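Endo-beta-1,2-glucanase (Talaromyces funiculosus, PDB 6IMV) catalyses the endo-hydrolysis of beta-1,2-glucosidic linkages in beta-1,2-glucans, as a fungal glycoside hydrolase. Local coordinates at residues Val283-Gly288 with Thr332-Val337; Gly298-Ser303 with Phe344-Asn349; Pro388-Asp393 with Val440-Gly445; Lys394-Ala399 with Phe486-Glu491. All blocks are in the same frame, centred on the assembly; numbering follows the deposited sequence.

Contact 1 of 4, residues Val283-Gly288 with Thr332-Val337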
# COMPACT_ATOMS: atom_id res chain seq x y z
N VAL A 283 0.27 -21.16 -10.62
CA VAL A 283 1.58 -21.65 -11.02
C VAL A 283 2.29 -22.18 -9.77
O VAL A 283 1.97 -21.79 -8.64
CB VAL A 283 2.44 -20.57 -11.71
CG1 VAL A 283 1.87 -20.18 -13.05
CG2 VAL A 283 2.65 -19.34 -10.83
N ASP A 284 3.27 -23.05 -10.00
CA ASP A 284 4.03 -23.64 -8.93
C ASP A 284 5.43 -23.01 -8.90
O ASP A 284 6.16 -23.03 -9.91
CB ASP A 284 4.10 -25.16 -9.09
CG ASP A 284 2.81 -25.90 -8.75
OD1 ASP A 284 1.84 -25.26 -8.23
OD2 ASP A 284 2.78 -27.11 -9.02
N TYR A 285 5.78 -22.44 -7.75
CA TYR A 285 7.15 -22.05 -7.46
C TYR A 285 7.97 -23.32 -7.15
O TYR A 285 7.58 -24.11 -6.31
CB TYR A 285 7.26 -21.12 -6.26
CG TYR A 285 8.68 -20.74 -5.93
CD1 TYR A 285 9.28 -19.63 -6.50
CD2 TYR A 285 9.45 -21.54 -5.11
CE1 TYR A 285 10.59 -19.30 -6.21
CE2 TYR A 285 10.78 -21.24 -4.84
CZ TYR A 285 11.35 -20.11 -5.39
OH TYR A 285 12.65 -19.82 -5.09
N HIS A 286 9.11 -23.48 -7.83
CA HIS A 286 9.97 -24.63 -7.59
C HIS A 286 11.38 -24.30 -8.07
O HIS A 286 11.62 -24.25 -9.26
CB HIS A 286 9.40 -25.90 -8.25
CG HIS A 286 9.99 -27.17 -7.72
ND1 HIS A 286 9.82 -28.38 -8.37
CD2 HIS A 286 10.73 -27.43 -6.62
CE1 HIS A 286 10.44 -29.33 -7.70
NE2 HIS A 286 11.01 -28.78 -6.62
N ILE A 287 12.26 -24.02 -7.11
CA ILE A 287 13.68 -23.76 -7.36
C ILE A 287 14.49 -24.51 -6.30
O ILE A 287 14.19 -24.44 -5.11
CB ILE A 287 13.98 -22.25 -7.38
CG1 ILE A 287 13.30 -21.56 -8.57
CG2 ILE A 287 15.49 -22.00 -7.40
CD1 ILE A 287 13.52 -20.07 -8.63
N GLY A 288 15.53 -25.21 -6.77
CA GLY A 288 16.35 -26.08 -5.92
C GLY A 288 15.48 -27.00 -5.09
O GLY A 288 14.58 -27.66 -5.64
N THR A 332 9.55 -15.93 1.14
CA THR A 332 10.62 -16.06 2.14
C THR A 332 11.66 -17.09 1.66
O THR A 332 12.85 -16.81 1.66
CB THR A 332 10.07 -16.39 3.53
OG1 THR A 332 9.33 -17.61 3.53
CG2 THR A 332 9.19 -15.30 4.08
N CYS A 333 11.20 -18.27 1.24
CA CYS A 333 12.12 -19.37 0.92
C CYS A 333 12.85 -19.11 -0.40
O CYS A 333 13.98 -19.55 -0.55
CB CYS A 333 11.39 -20.71 0.93
SG CYS A 333 10.75 -21.12 2.58
N ASN A 334 12.22 -18.36 -1.32
CA ASN A 334 12.88 -17.95 -2.57
C ASN A 334 14.16 -17.17 -2.25
O ASN A 334 15.18 -17.36 -2.91
CB ASN A 334 11.99 -17.10 -3.48
CG ASN A 334 12.73 -16.47 -4.66
OD1 ASN A 334 12.95 -15.26 -4.68
ND2 ASN A 334 13.11 -17.28 -5.63
N SER A 335 14.09 -16.30 -1.24
CA SER A 335 15.22 -15.46 -0.89
C SER A 335 16.35 -16.28 -0.24
O SER A 335 17.52 -16.02 -0.51
CB SER A 335 14.80 -14.29 -0.05
OG SER A 335 14.31 -13.25 -0.89
N VAL A 336 15.98 -17.28 0.58
CA VAL A 336 16.96 -18.19 1.17
C VAL A 336 17.66 -18.98 0.05
O VAL A 336 18.87 -18.98 -0.04
CB VAL A 336 16.32 -19.14 2.21
CG1 VAL A 336 17.30 -20.22 2.67
CG2 VAL A 336 15.78 -18.36 3.41
N VAL A 337 16.89 -19.62 -0.83
CA VAL A 337 17.49 -20.51 -1.84
C VAL A 337 18.31 -19.69 -2.86
O VAL A 337 19.31 -20.19 -3.37
CB VAL A 337 16.44 -21.42 -2.50
CG1 VAL A 337 15.54 -20.68 -3.47
CG2 VAL A 337 17.08 -22.61 -3.19

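Contact 2 of 4, residues Gly298-Ser303 with Phe344-Asn349. With NAG (2-acetamido-2-deoxy-beta-D-glucopyranose), chain C; GLC (alpha-D-glucopyranose), chain D; BGC (beta-D-glucopyranose), chain I.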
# COMPACT_ATOMS: atom_id res chain seq x y z
N GLY A 298 1.98 -13.78 -10.24
CA GLY A 298 2.09 -12.35 -10.02
C GLY A 298 2.31 -11.59 -11.32
O GLY A 298 2.46 -12.17 -12.39
N TYR A 299 2.31 -10.26 -11.23
CA TYR A 299 2.73 -9.45 -12.35
C TYR A 299 4.26 -9.51 -12.41
O TYR A 299 4.82 -10.05 -13.38
CB TYR A 299 2.14 -8.03 -12.26
CG TYR A 299 2.23 -7.27 -13.55
CD1 TYR A 299 1.52 -7.67 -14.67
CD2 TYR A 299 3.07 -6.18 -13.68
CE1 TYR A 299 1.61 -6.99 -15.87
CE2 TYR A 299 3.17 -5.48 -14.87
CZ TYR A 299 2.45 -5.89 -15.97
OH TYR A 299 2.56 -5.20 -17.14
N TRP A 300 4.91 -9.00 -11.36
CA TRP A 300 6.33 -9.28 -11.08
C TRP A 300 6.47 -10.24 -9.89
O TRP A 300 7.55 -10.76 -9.67
CB TRP A 300 7.10 -7.99 -10.77
CG TRP A 300 7.05 -7.00 -11.88
CD1 TRP A 300 7.69 -7.07 -13.08
CD2 TRP A 300 6.32 -5.75 -11.89
NE1 TRP A 300 7.38 -5.98 -13.85
CE2 TRP A 300 6.57 -5.14 -13.13
CE3 TRP A 300 5.49 -5.11 -10.97
CZ2 TRP A 300 6.02 -3.91 -13.48
CZ3 TRP A 300 4.94 -3.89 -11.31
CH2 TRP A 300 5.20 -3.31 -12.55
N PHE A 301 5.38 -10.43 -9.14
CA PHE A 301 5.39 -11.00 -7.77
C PHE A 301 6.15 -10.07 -6.82
O PHE A 301 6.77 -10.53 -5.86
CB PHE A 301 5.93 -12.44 -7.75
CG PHE A 301 5.24 -13.33 -6.75
CD1 PHE A 301 4.08 -14.01 -7.11
CD2 PHE A 301 5.71 -13.47 -5.45
CE1 PHE A 301 3.42 -14.82 -6.19
CE2 PHE A 301 5.05 -14.28 -4.54
CZ PHE A 301 3.91 -14.96 -4.92
N SER A 302 6.10 -8.77 -7.10
CA SER A 302 6.38 -7.72 -6.14
C SER A 302 5.35 -7.81 -5.00
O SER A 302 4.15 -8.01 -5.28
CB SER A 302 6.34 -6.36 -6.79
OG SER A 302 6.28 -5.33 -5.82
N SER A 303 5.81 -7.61 -3.76
CA SER A 303 4.94 -7.66 -2.59
C SER A 303 3.76 -6.69 -2.74
O SER A 303 2.67 -6.98 -2.26
CB SER A 303 5.72 -7.38 -1.32
OG SER A 303 6.72 -8.36 -1.11
N PHE A 344 11.78 -8.68 -2.28
CA PHE A 344 11.68 -7.77 -3.42
C PHE A 344 10.27 -7.17 -3.57
O PHE A 344 9.26 -7.86 -3.43
CB PHE A 344 12.04 -8.53 -4.71
CG PHE A 344 13.48 -8.94 -4.80
CD1 PHE A 344 14.47 -7.98 -4.99
CD2 PHE A 344 13.85 -10.27 -4.72
CE1 PHE A 344 15.80 -8.36 -5.08
CE2 PHE A 344 15.18 -10.65 -4.82
CZ PHE A 344 16.15 -9.69 -5.00
N ALA A 345 10.25 -5.88 -3.90
CA ALA A 345 9.04 -5.16 -4.27
C ALA A 345 9.43 -3.91 -5.08
O ALA A 345 10.55 -3.41 -4.97
CB ALA A 345 8.26 -4.79 -3.02
N SER A 346 8.50 -3.43 -5.91
CA SER A 346 8.67 -2.19 -6.63
C SER A 346 9.13 -1.10 -5.65
O SER A 346 8.55 -0.94 -4.56
CB SER A 346 7.39 -1.78 -7.33
OG SER A 346 6.87 -2.83 -8.14
N ILE A 347 10.18 -0.37 -6.02
CA ILE A 347 10.90 0.48 -5.07
C ILE A 347 11.79 1.49 -5.82
O ILE A 347 12.22 1.24 -6.96
CB ILE A 347 11.74 -0.41 -4.12
CG1 ILE A 347 12.22 0.35 -2.88
CG2 ILE A 347 12.92 -1.06 -4.85
CD1 ILE A 347 11.11 0.70 -1.93
N ASN A 348 12.06 2.62 -5.16
CA ASN A 348 13.06 3.57 -5.61
C ASN A 348 14.45 2.93 -5.54
O ASN A 348 14.76 2.17 -4.62
CB ASN A 348 13.02 4.88 -4.82
CG ASN A 348 11.87 5.76 -5.26
OD1 ASN A 348 11.95 6.42 -6.30
ND2 ASN A 348 10.79 5.74 -4.50
N ASN A 349 15.26 3.28 -6.54
CA ASN A 349 16.64 2.86 -6.67
C ASN A 349 17.50 3.67 -5.70
O ASN A 349 17.01 4.61 -5.04
CB ASN A 349 17.11 3.05 -8.12
CG ASN A 349 18.21 2.10 -8.55
OD1 ASN A 349 18.81 1.40 -7.74
ND2 ASN A 349 18.47 2.10 -9.85
C1 NAG C . 19.48 1.27 -10.47
C2 NAG C . 19.25 1.27 -11.96
C3 NAG C . 20.25 0.32 -12.60
C4 NAG C . 21.66 0.76 -12.29
C5 NAG C . 21.84 0.96 -10.79
C6 NAG C . 23.18 1.64 -10.50
C7 NAG C . 16.88 1.73 -12.43
C8 NAG C . 15.58 1.12 -12.87
N2 NAG C . 17.89 0.87 -12.29
O3 NAG C . 20.05 0.28 -14.01
O4 NAG C . 22.55 -0.28 -12.73
O5 NAG C . 20.79 1.76 -10.22
O6 NAG C . 23.35 1.70 -9.09
O7 NAG C . 17.00 2.92 -12.21
C1 GLC D . 0.70 -1.28 -13.12
C2 GLC D . 0.40 -0.71 -11.75
C3 GLC D . 0.91 -1.63 -10.66
C4 GLC D . 0.27 -3.00 -10.80
C5 GLC D . 0.58 -3.54 -12.20
C6 GLC D . -0.16 -4.85 -12.46
O1 GLC D . 2.14 -1.25 -13.26
O2 GLC D . 1.07 0.55 -11.65
O3 GLC D . 0.62 -1.11 -9.36
O4 GLC D . 0.75 -3.86 -9.76
O5 GLC D . 0.18 -2.60 -13.21
O6 GLC D . -1.58 -4.66 -12.40
C2 BGC I . 7.18 7.23 -8.56
C3 BGC I . 8.12 7.64 -7.41
C4 BGC I . 7.54 7.27 -6.03
C5 BGC I . 7.03 5.82 -6.04
C6 BGC I . 6.37 5.40 -4.72
C1 BGC I . 6.73 5.79 -8.40
O1 BGC I . 5.82 5.36 -9.41
O2 BGC I . 7.88 7.34 -9.78
O3 BGC I . 8.40 9.04 -7.46
O4 BGC I . 8.52 7.45 -4.98
O5 BGC I . 6.11 5.64 -7.12
O6 BGC I . 5.19 6.17 -4.53
O HOH W 1 8.39 -10.39 -3.65

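Contact 3 of 4, residues Pro388-Asp393 with Val440-Gly445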
# COMPACT_ATOMS: atom_id res chain seq x y z
N PRO A 388 3.23 -8.43 3.31
CA PRO A 388 2.30 -9.55 3.16
C PRO A 388 2.65 -10.72 4.10
O PRO A 388 1.76 -11.44 4.54
CB PRO A 388 2.43 -10.00 1.69
CG PRO A 388 3.24 -8.91 1.02
CD PRO A 388 4.06 -8.26 2.11
N THR A 389 3.95 -10.88 4.40
CA THR A 389 4.42 -11.89 5.32
C THR A 389 3.90 -11.57 6.74
O THR A 389 3.46 -12.47 7.46
CB THR A 389 5.95 -11.98 5.30
OG1 THR A 389 6.42 -11.87 3.96
CG2 THR A 389 6.46 -13.27 5.92
N VAL A 390 3.93 -10.29 7.10
CA VAL A 390 3.54 -9.83 8.43
C VAL A 390 2.09 -10.24 8.72
O VAL A 390 1.77 -10.59 9.86
CB VAL A 390 3.74 -8.30 8.57
CG1 VAL A 390 2.99 -7.75 9.78
CG2 VAL A 390 5.22 -7.95 8.65
N LEU A 391 1.22 -10.20 7.70
CA LEU A 391 -0.20 -10.53 7.87
C LEU A 391 -0.38 -11.99 8.32
O LEU A 391 -1.34 -12.28 9.03
CB LEU A 391 -0.95 -10.27 6.55
CG LEU A 391 -1.05 -8.79 6.15
CD1 LEU A 391 -1.69 -8.64 4.78
CD2 LEU A 391 -1.81 -7.99 7.19
N PHE A 392 0.55 -12.89 7.93
CA PHE A 392 0.49 -14.31 8.30
C PHE A 392 1.34 -14.64 9.53
O PHE A 392 0.98 -15.52 10.31
CB PHE A 392 0.89 -15.19 7.12
CG PHE A 392 -0.20 -15.29 6.09
CD1 PHE A 392 -1.30 -16.11 6.32
CD2 PHE A 392 -0.17 -14.53 4.93
CE1 PHE A 392 -2.33 -16.18 5.40
CE2 PHE A 392 -1.20 -14.60 4.01
CZ PHE A 392 -2.28 -15.42 4.25
N ASP A 393 2.48 -13.97 9.69
CA ASP A 393 3.42 -14.30 10.75
C ASP A 393 4.29 -13.08 11.04
O ASP A 393 5.26 -12.82 10.35
CB ASP A 393 4.23 -15.54 10.36
CG ASP A 393 5.16 -16.06 11.44
OD1 ASP A 393 5.63 -15.24 12.27
OD2 ASP A 393 5.41 -17.29 11.44
N VAL A 440 3.57 -0.69 8.28
CA VAL A 440 2.84 -0.24 9.46
C VAL A 440 1.39 -0.75 9.37
O VAL A 440 0.89 -1.34 10.34
CB VAL A 440 2.91 1.29 9.63
CG1 VAL A 440 1.94 1.78 10.71
CG2 VAL A 440 4.33 1.74 9.93
N ASN A 441 0.75 -0.55 8.22
CA ASN A 441 -0.66 -0.93 8.04
C ASN A 441 -0.82 -2.45 8.15
O ASN A 441 -1.83 -2.92 8.67
CB ASN A 441 -1.24 -0.34 6.75
CG ASN A 441 -1.78 1.05 6.96
OD1 ASN A 441 -2.60 1.26 7.86
ND2 ASN A 441 -1.32 2.01 6.17
N ALA A 442 0.19 -3.22 7.72
CA ALA A 442 0.17 -4.68 7.89
C ALA A 442 0.30 -5.06 9.39
O ALA A 442 -0.39 -5.96 9.86
CB ALA A 442 1.24 -5.31 7.05
N ILE A 443 1.17 -4.37 10.12
CA ILE A 443 1.35 -4.58 11.57
C ILE A 443 0.01 -4.34 12.29
O ILE A 443 -0.30 -5.05 13.23
CB ILE A 443 2.48 -3.70 12.12
CG1 ILE A 443 3.85 -4.23 11.72
CG2 ILE A 443 2.35 -3.51 13.63
CD1 ILE A 443 4.99 -3.24 11.91
N LEU A 444 -0.79 -3.37 11.83
CA LEU A 444 -2.09 -3.01 12.45
C LEU A 444 -3.22 -3.94 11.98
O LEU A 444 -4.36 -3.79 12.41
CB LEU A 444 -2.42 -1.56 12.10
CG LEU A 444 -1.47 -0.52 12.69
CD1 LEU A 444 -1.80 0.86 12.17
CD2 LEU A 444 -1.53 -0.54 14.22
N GLY A 445 -2.90 -4.89 11.09
CA GLY A 445 -3.81 -5.94 10.67
C GLY A 445 -4.65 -5.55 9.46
O GLY A 445 -5.67 -6.17 9.21

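Contact 4 of 4, residues Lys394-Ala399 with Phe486-Glu491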
# COMPACT_ATOMS: atom_id res chain seq x y z
N LYS A 394 3.93 -12.32 12.08
CA LYS A 394 4.57 -11.05 12.34
C LYS A 394 6.02 -11.26 12.80
O LYS A 394 6.85 -10.40 12.54
CB LYS A 394 3.69 -10.18 13.25
CG LYS A 394 3.42 -10.69 14.66
CD LYS A 394 2.25 -9.96 15.30
CE LYS A 394 2.24 -10.11 16.80
NZ LYS A 394 1.05 -9.47 17.40
N GLY A 395 6.33 -12.40 13.43
CA GLY A 395 7.69 -12.72 13.82
C GLY A 395 8.60 -12.88 12.61
O GLY A 395 9.66 -12.25 12.52
N VAL A 396 8.16 -13.73 11.67
CA VAL A 396 8.93 -13.99 10.47
C VAL A 396 9.04 -12.69 9.67
O VAL A 396 10.14 -12.32 9.26
CB VAL A 396 8.33 -15.15 9.65
CG1 VAL A 396 8.97 -15.26 8.28
CG2 VAL A 396 8.43 -16.48 10.39
N GLY A 397 7.91 -11.99 9.49
CA GLY A 397 7.87 -10.69 8.83
C GLY A 397 8.93 -9.74 9.39
O GLY A 397 9.74 -9.17 8.64
N MET A 398 8.94 -9.61 10.71
CA MET A 398 9.83 -8.67 11.40
C MET A 398 11.28 -9.17 11.39
O MET A 398 12.20 -8.35 11.43
CB MET A 398 9.37 -8.44 12.84
CG MET A 398 8.15 -7.54 12.93
SD MET A 398 8.47 -5.91 12.21
CE MET A 398 7.63 -6.11 10.64
N ALA A 399 11.50 -10.49 11.33
CA ALA A 399 12.86 -11.03 11.19
C ALA A 399 13.45 -10.56 9.85
O ALA A 399 14.62 -10.11 9.80
CB ALA A 399 12.87 -12.53 11.30
N PHE A 486 7.53 -21.25 6.45
CA PHE A 486 8.16 -19.99 6.13
C PHE A 486 9.65 -20.08 6.46
O PHE A 486 10.03 -20.72 7.44
CB PHE A 486 7.55 -18.82 6.91
CG PHE A 486 6.14 -18.41 6.57
CD1 PHE A 486 5.43 -18.98 5.53
CD2 PHE A 486 5.53 -17.39 7.29
CE1 PHE A 486 4.13 -18.59 5.26
CE2 PHE A 486 4.24 -16.97 7.00
CZ PHE A 486 3.53 -17.60 6.01
N CYS A 487 10.48 -19.44 5.63
CA CYS A 487 11.92 -19.43 5.82
C CYS A 487 12.34 -18.14 6.54
O CYS A 487 11.68 -17.10 6.40
CB CYS A 487 12.64 -19.58 4.48
SG CYS A 487 12.45 -21.23 3.75
N LEU A 488 13.42 -18.24 7.31
CA LEU A 488 14.03 -17.12 8.00
C LEU A 488 15.27 -16.69 7.21
O LEU A 488 15.86 -17.49 6.49
CB LEU A 488 14.41 -17.54 9.43
CG LEU A 488 13.30 -17.51 10.48
CD1 LEU A 488 12.68 -16.14 10.62
CD2 LEU A 488 12.22 -18.54 10.19
N PRO A 489 15.70 -15.41 7.32
CA PRO A 489 16.90 -14.94 6.64
C PRO A 489 18.15 -15.78 6.96
O PRO A 489 18.34 -16.15 8.10
CB PRO A 489 17.14 -13.51 7.17
CG PRO A 489 15.85 -13.11 7.86
CD PRO A 489 15.07 -14.37 8.15
N GLN A 490 18.96 -16.08 5.94
CA GLN A 490 20.16 -16.91 6.11
C GLN A 490 21.43 -16.15 5.71
O GLN A 490 22.52 -16.66 5.88
CB GLN A 490 20.04 -18.20 5.29
CG GLN A 490 18.81 -19.04 5.57
CD GLN A 490 18.80 -19.58 6.97
OE1 GLN A 490 19.84 -19.99 7.49
NE2 GLN A 490 17.64 -19.58 7.60
N GLU A 491 21.27 -14.95 5.14
CA GLU A 491 22.38 -14.09 4.73
C GLU A 491 22.12 -12.69 5.29
O GLU A 491 20.96 -12.27 5.41
CB GLU A 491 22.48 -14.03 3.20
CG GLU A 491 23.06 -15.28 2.55
CD GLU A 491 22.12 -16.47 2.36
OE1 GLU A 491 20.89 -16.27 2.22
OE2 GLU A 491 22.63 -17.60 2.36

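Contact 1 of 4, residues Val283-Gly288 with Thr332-Val337
Y285 and N334 make the tight part of this contact. N334 ND2 gives a hydrogen to Y285 OH at 2.6 Å, and the bond is nearly straight, with an N-H...O angle of 166°. The hydroxyl lies in the plane of the N334 amide, and ND2 sits at the edge of the tyrosine ring, close to the ring plane. Ring and amide stand almost perpendicular, 88° apart. Y285 points its CB at the helix. N334 leaves at the flank of its helix, with a trans first torsion, and brings ND2 round to the hydroxyl. The hydroxyl also meets V337 CG1 at 3.4 Å, so polar and apolar neighbours share it. Y285 and N334 are buried.

Strand 282-287 pairs with strand 290-296 in a two-stranded antiparallel beta hairpin. Contact 1 lays this hairpin against the last turns of helix 318-337. The segments 283-287 and 332-337 run nearly parallel, 19° apart, with their axes 9.9 Å apart at the closest point. V290 of the partner strand also touches Y285 and V337.

Towards the hairpin turn the packing is looser. I287 CG2 is 4.1 Å from V337 CG1, and I287 CD1 stands 4.1 Å from N334 ND2. Both I287 and V337 are partly exposed. G288, at the turn, is exposed and has a positive phi, a conformation that favours glycine. Its CA only grazes V337 CG2, at 4.5 Å.

Contact 2 of 4, residues Gly298-Ser303 with Phe344-Asn349
The sugar-binding site of the enzyme, probably the substrate cleft, borders this buried contact, where the loop after strand 290-296 meets the residues leading into strand 347-352. S302 and S346 join the two. The backbone N of S346 donates to S302 OG at 2.9 Å with an angle of 161°. A chi1 of 165° turns S302 OG to the carbonyl side of its residue, where it reaches the other segment. It is also hydrogen-bonded to H304 ND1, so at least two bonds hold this buried hydroxyl. S346 OG is bonded to S363 O, and S303 OG to S385 O.

Each segment also meets sugars outside the contact itself. A glucose unit, probably part of the bound sophorose, places its C6 over one face of the Y299 ring, 3.6 Å from Y299 CG. It is also hydrogen-bonded to H304, D247 and E250. N348 ND2 donates to O4 of a second glucose at 2.9 Å and is bonded to E418 as well. N349 is N-glycosylated, its ND2 linked to C1 of an N-acetylglucosamine.

A weak bond of 3.5 Å runs from S303 N to F344 O. Beside it one water donates to both F301 O and F344 O, at 2.7 Å each.

Contact 3 of 4, residues Pro388-Asp393 with Val440-Gly445
A442, V390 and L391 bury the most surface here. The methyl of A442 points towards helix 387-392 and fits between two branches of its neighbours. V390 CG1 and L391 CD2 each approach A442 CB to 4.1 Å. The same two branches also rest on the backbone of A442. V390 CG1 is 3.8 Å from A442 O, and L391 CD2 is 3.6 Å from that oxygen. V390 puts CG1 opposite its main-chain N (chi1 164°), and from there the methyl reaches on to I443, with CG1 to CG1 at 4.1 Å. L391 does not aim its CB at the other helix. CD1 continues the extended line of the chain, and the other branch, CD2, turns to A442.

This is apolar packing between the short helix 387-392 and the last turn of helix 433-443. It is consistent with the helix-rich (alpha/alpha)6 barrel of this glycoside hydrolase family. The small alanine fits the close approach of the backbones, with the CA atoms of L391 and A442 5.9 Å apart. Helix 30-41 touches V440 and I443, and helix 80-94 touches N441 and L444.

Helix 433-443 closes with a Schellman motif at G445, which has a positive phi of 89°. A442 O accepts a hydrogen bond from G445 N at 3.0 Å, so the carbonyl on which the two methyl groups rest is also held within its own helix. In the other segment, T389 O takes bonds from both F392 N and D393 N. D393 then serves as the N-cap of the next helix, with OD1 bonded to V396 N.

Contact 4 of 4, residues Lys394-Ala399 with Phe486-Glu491
V396 and L488 bring the two backbones nearest, with their CA atoms 6.5 Å apart. Segment 394-399 is the first part of helix 394-405. Segment 486-491 has no regular structure, but F486 to P489 run extended beside the helix. One side of the helix is used, with V396 and A399, a turn apart, both pointing towards the loop.

V396 has the most surface buried by this contact. With chi1 trans (170°), its CG1 meets C487 O at 3.8 Å and F486 CB at 4.1 Å. It reaches the F486 ring obliquely. The other branch, CG2, comes to 4.3 Å from L488 CD1. A399 takes the next place along. Its CB touches L488 CD1 at 3.7 Å, so the tip of the leucine bridges V396 and A399. P489 follows, with CG 3.8 Å from A399 O and CD 4.3 Å from A399 CB.

Q23 of helix 23-28 touches both L488 and P489, and L27 touches L488. F486 reaches F392 of helix 387-392. Within the loop, Q490 NE2 donates to L488 O at 3.0 Å, from above the carbonyl plane.

The contact is thus made by hydrocarbon groups lying against each other and against two backbone carbonyls. C487 O accepts from W400 NE1, and E491 O from N403 ND2, both further along the same helix. The disulfide of C487 with C333 links the loop to helix 318-337. The direct contact is apolar and rests on fit, while these neighbouring hydrogen bonds and the disulfide probably fix the loop's position.

Contact 1 opens first, and the chain returns through the end of helix 318-337 to the hairpin strand, closing a loop of 43 residues. Contact 2 opens before contact 1 closes, so the two cross, and it ties the loop after the hairpin to the sugar-bearing strand 347-352. Contacts 3 and 4 follow after both are closed, and cross each other. Contact 3 joins helix 387-392 to helix 433-443, and contact 4 brings the loop after helix 461-475 back to helix 394-405. The pairs are joined in space. The C333-C487 disulfide links contacts 1 and 4, S303 packs on P388 between contacts 2 and 3, and F392 meets F486 between contacts 3 and 4.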